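Local coordinates for protein apical membrane antigen 1, soluble form (Toxoplasma gondii, PDB 2X2Z) that takes part in host cell invasion as the parasite-surface component of the moving junction, the ring formed between parasite and host cell membranes, at residues G230-V235 with C330-S335. Numbering follows the deposited sequence.
Sequences GYRFGV and CLVSDS
The side chain of Arg-232 runs straight out to NE, and CG of Asp-334 is swung away from its own backbone N (chi1 168°); together these torsions bring NE and OD2 within bonding distance. The two residues belong to an antiparallel strand pair of domain II, in which 330-334 forms one edge of a three-stranded sheet and 231-237 its middle. They form a salt bridge whose hydrogen bond, Arg-232 NE to Asp-334 OD2 at 2.8 Å, uses the anti lone pair of that oxygen, with OD2 somewhat out of the guanidinium plane; NH1 adds a weak bond to the same atom, and the guanidinium and carboxylate planes are 57° apart. NH2 turns to Asp-243 of the third strand, so one arginine probably balances two acids, while Asp-334 OD1 accepts from Ala-336 N.

Arg-232 and Val-332 form a hydrogen-bonded pair, with Arg-232 N 2.8 Å from Val-332 O and Val-332 N 3.1 Å from Arg-232 O. On the face of Tyr-231 and Ser-333, residues of domain III pack on both: Tyr-231 OH bonds Ile-401 O and Ser-333 OG bonds Ser-403 N. Leu-331 is placed between two rings: CB (3.8 Å) and CD1 lie against Tyr-231 CD1, while the other methyl, CD2, meets the edge of Phe-233 at its CD2. At the far end Gly-234 pairs with Cys-330, which is disulfide-bonded to Cys-241 on the strand beyond; Cys-330 SG sits 3.4 Å from Val-235 C.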
ATOM      1  N   GLY A 230       6.420   5.629  17.505  1.00 13.55           N
ATOM      2  CA  GLY A 230       6.887   6.645  18.439  1.00 13.35           C
ATOM      3  C   GLY A 230       6.557   8.038  17.940  1.00 13.49           C
ATOM      4  O   GLY A 230       6.974   9.009  18.553  1.00 13.66           O
ATOM      5  N   TYR A 231       5.871   8.143  16.800  1.00 13.75           N
ATOM      6  CA  TYR A 231       5.470   9.452  16.240  1.00 13.74           C
ATOM      7  C   TYR A 231       4.040   9.441  15.676  1.00 13.07           C
ATOM      8  O   TYR A 231       3.558   8.414  15.151  1.00 15.32           O
ATOM      9  CB  TYR A 231       6.444   9.945  15.101  1.00 14.17           C
ATOM     10  CG  TYR A 231       7.873  10.179  15.625  1.00 13.54           C
ATOM     11  CD1 TYR A 231       8.296  11.471  15.999  1.00 15.32           C
ATOM     12  CD2 TYR A 231       8.770   9.113  15.769  1.00 16.24           C
ATOM     13  CE1 TYR A 231       9.519  11.694  16.552  1.00 16.32           C
ATOM     14  CE2 TYR A 231      10.053   9.330  16.294  1.00 17.54           C
ATOM     15  CZ  TYR A 231      10.430  10.644  16.657  1.00 16.14           C
ATOM     16  OH  TYR A 231      11.680  10.929  17.226  1.00 15.34           O
ATOM     17  N   ARG A 232       3.427  10.618  15.646  1.00 10.64           N
ATOM     18  CA  ARG A 232       2.120  10.832  14.988  1.00 13.29           C
ATOM     19  C   ARG A 232       2.272  11.708  13.810  1.00 12.85           C
ATOM     20  O   ARG A 232       2.808  12.785  13.948  1.00 13.30           O
ATOM     21  CB  ARG A 232       1.126  11.566  15.918  1.00 13.80           C
ATOM     22  CG  ARG A 232       1.002  10.949  17.265  1.00 15.61           C
ATOM     23  CD  ARG A 232       0.147  11.920  18.184  1.00 19.95           C
ATOM     24  NE  ARG A 232      -0.259  11.298  19.450  1.00 18.53           N
ATOM     25  CZ  ARG A 232      -1.124  11.843  20.301  1.00 18.05           C
ATOM     26  NH1 ARG A 232      -1.460  11.188  21.416  1.00 19.26           N
ATOM     27  NH2 ARG A 232      -1.656  13.050  20.056  1.00 20.46           N
ATOM     28  N   PHE A 233       1.736  11.300  12.666  1.00 12.61           N
ATOM     29  CA  PHE A 233       1.765  12.193  11.489  1.00 13.58           C
ATOM     30  C   PHE A 233       1.158  13.587  11.767  1.00 15.30           C
ATOM     31  O   PHE A 233       0.116  13.717  12.489  1.00 13.89           O
ATOM     32  CB  PHE A 233       1.059  11.570  10.291  1.00 11.40           C
ATOM     33  CG  PHE A 233       1.742  10.407   9.677  1.00 10.30           C
ATOM     34  CD1 PHE A 233       0.997   9.329   9.180  1.00  8.57           C
ATOM     35  CD2 PHE A 233       3.124  10.380   9.499  1.00 11.92           C
ATOM     36  CE1 PHE A 233       1.600   8.270   8.529  1.00 13.75           C
ATOM     37  CE2 PHE A 233       3.736   9.299   8.869  1.00 12.39           C
ATOM     38  CZ  PHE A 233       2.987   8.230   8.378  1.00 10.07           C
ATOM     39  N   GLY A 234       1.807  14.638  11.251  1.00 14.25           N
ATOM     40  CA  GLY A 234       1.221  15.950  11.436  1.00 14.86           C
ATOM     41  C   GLY A 234       1.350  16.848  10.238  1.00 16.36           C
ATOM     42  O   GLY A 234       2.095  16.529   9.256  1.00 14.21           O
ATOM     43  N   VAL A 235       0.691  18.008  10.343  1.00 16.76           N
ATOM     44  CA  VAL A 235       0.868  19.107   9.347  1.00 17.78           C
ATOM     45  C   VAL A 235       1.243  20.448  10.043  1.00 17.48           C
ATOM     46  O   VAL A 235       0.683  20.807  11.103  1.00 17.92           O
ATOM     47  CB  VAL A 235      -0.352  19.280   8.470  1.00 19.16           C
ATOM     48  CG1 VAL A 235      -0.613  18.016   7.631  1.00 17.46           C
ATOM     49  CG2 VAL A 235      -1.572  19.562   9.358  1.00 21.35           C
ATOM     50  N   CYS A 330       5.175  17.096   8.947  1.00 14.28           N
ATOM     51  CA  CYS A 330       5.804  17.103  10.279  1.00 15.74           C
ATOM     52  C   CYS A 330       5.300  15.946  11.122  1.00 15.20           C
ATOM     53  O   CYS A 330       4.411  15.191  10.702  1.00 12.95           O
ATOM     54  CB  CYS A 330       5.620  18.460  11.032  1.00 16.16           C
ATOM     55  SG  CYS A 330       3.919  18.854  11.496  1.00 21.41           S
ATOM     56  N   LEU A 331       5.960  15.767  12.266  1.00 16.09           N
ATOM     57  CA  LEU A 331       5.646  14.705  13.218  1.00 15.70           C
ATOM     58  C   LEU A 331       5.580  15.346  14.583  1.00 15.90           C
ATOM     59  O   LEU A 331       6.305  16.319  14.893  1.00 16.52           O
ATOM     60  CB  LEU A 331       6.751  13.597  13.274  1.00 15.38           C
ATOM     61  CG  LEU A 331       7.081  12.915  11.969  1.00 15.31           C
ATOM     62  CD1 LEU A 331       8.394  12.099  12.079  1.00 19.31           C
ATOM     63  CD2 LEU A 331       5.980  12.085  11.341  1.00 11.52           C
ATOM     64  N   VAL A 332       4.705  14.761  15.370  1.00 13.99           N
ATOM     65  CA  VAL A 332       4.600  14.968  16.788  1.00 14.43           C
ATOM     66  C   VAL A 332       5.071  13.694  17.517  1.00 14.75           C
ATOM     67  O   VAL A 332       4.588  12.611  17.237  1.00 15.27           O
ATOM     68  CB  VAL A 332       3.112  15.253  17.198  1.00 11.58           C
ATOM     69  CG1 VAL A 332       2.968  15.093  18.787  1.00 11.56           C
ATOM     70  CG2 VAL A 332       2.694  16.778  16.794  1.00 13.80           C
ATOM     71  N   SER A 333       6.005  13.822  18.457  1.00 15.25           N
ATOM     72  CA  SER A 333       6.619  12.632  19.065  1.00 15.87           C
ATOM     73  C   SER A 333       5.682  12.123  20.130  1.00 15.85           C
ATOM     74  O   SER A 333       5.060  12.930  20.853  1.00 18.50           O
ATOM     75  CB  SER A 333       7.962  12.960  19.743  1.00 13.63           C
ATOM     76  OG  SER A 333       7.863  14.123  20.532  1.00 15.30           O
ATOM     77  N   ASP A 334       5.544  10.816  20.178  1.00 16.16           N
ATOM     78  CA  ASP A 334       4.632  10.172  21.181  1.00 16.31           C
ATOM     79  C   ASP A 334       5.021   8.724  21.186  1.00 14.31           C
ATOM     80  O   ASP A 334       4.623   7.964  20.294  1.00 15.27           O
ATOM     81  CB  ASP A 334       3.162  10.371  20.796  1.00 14.86           C
ATOM     82  CG  ASP A 334       2.177   9.500  21.623  1.00 17.82           C
ATOM     83  OD1 ASP A 334       2.612   8.792  22.586  1.00 13.27           O
ATOM     84  OD2 ASP A 334       0.949   9.572  21.300  1.00 16.67           O
ATOM     85  N   SER A 335       5.795   8.331  22.199  1.00 14.10           N
ATOM     86  CA  SER A 335       6.280   6.925  22.323  1.00 15.52           C
ATOM     87  C   SER A 335       5.247   5.812  22.221  1.00 15.39           C
ATOM     88  O   SER A 335       5.617   4.689  21.868  1.00 12.51           O
ATOM     89  CB  SER A 335       7.043   6.740  23.633  1.00 14.69           C
ATOM     90  OG  SER A 335       8.180   7.574  23.603  1.00 23.72           O
TER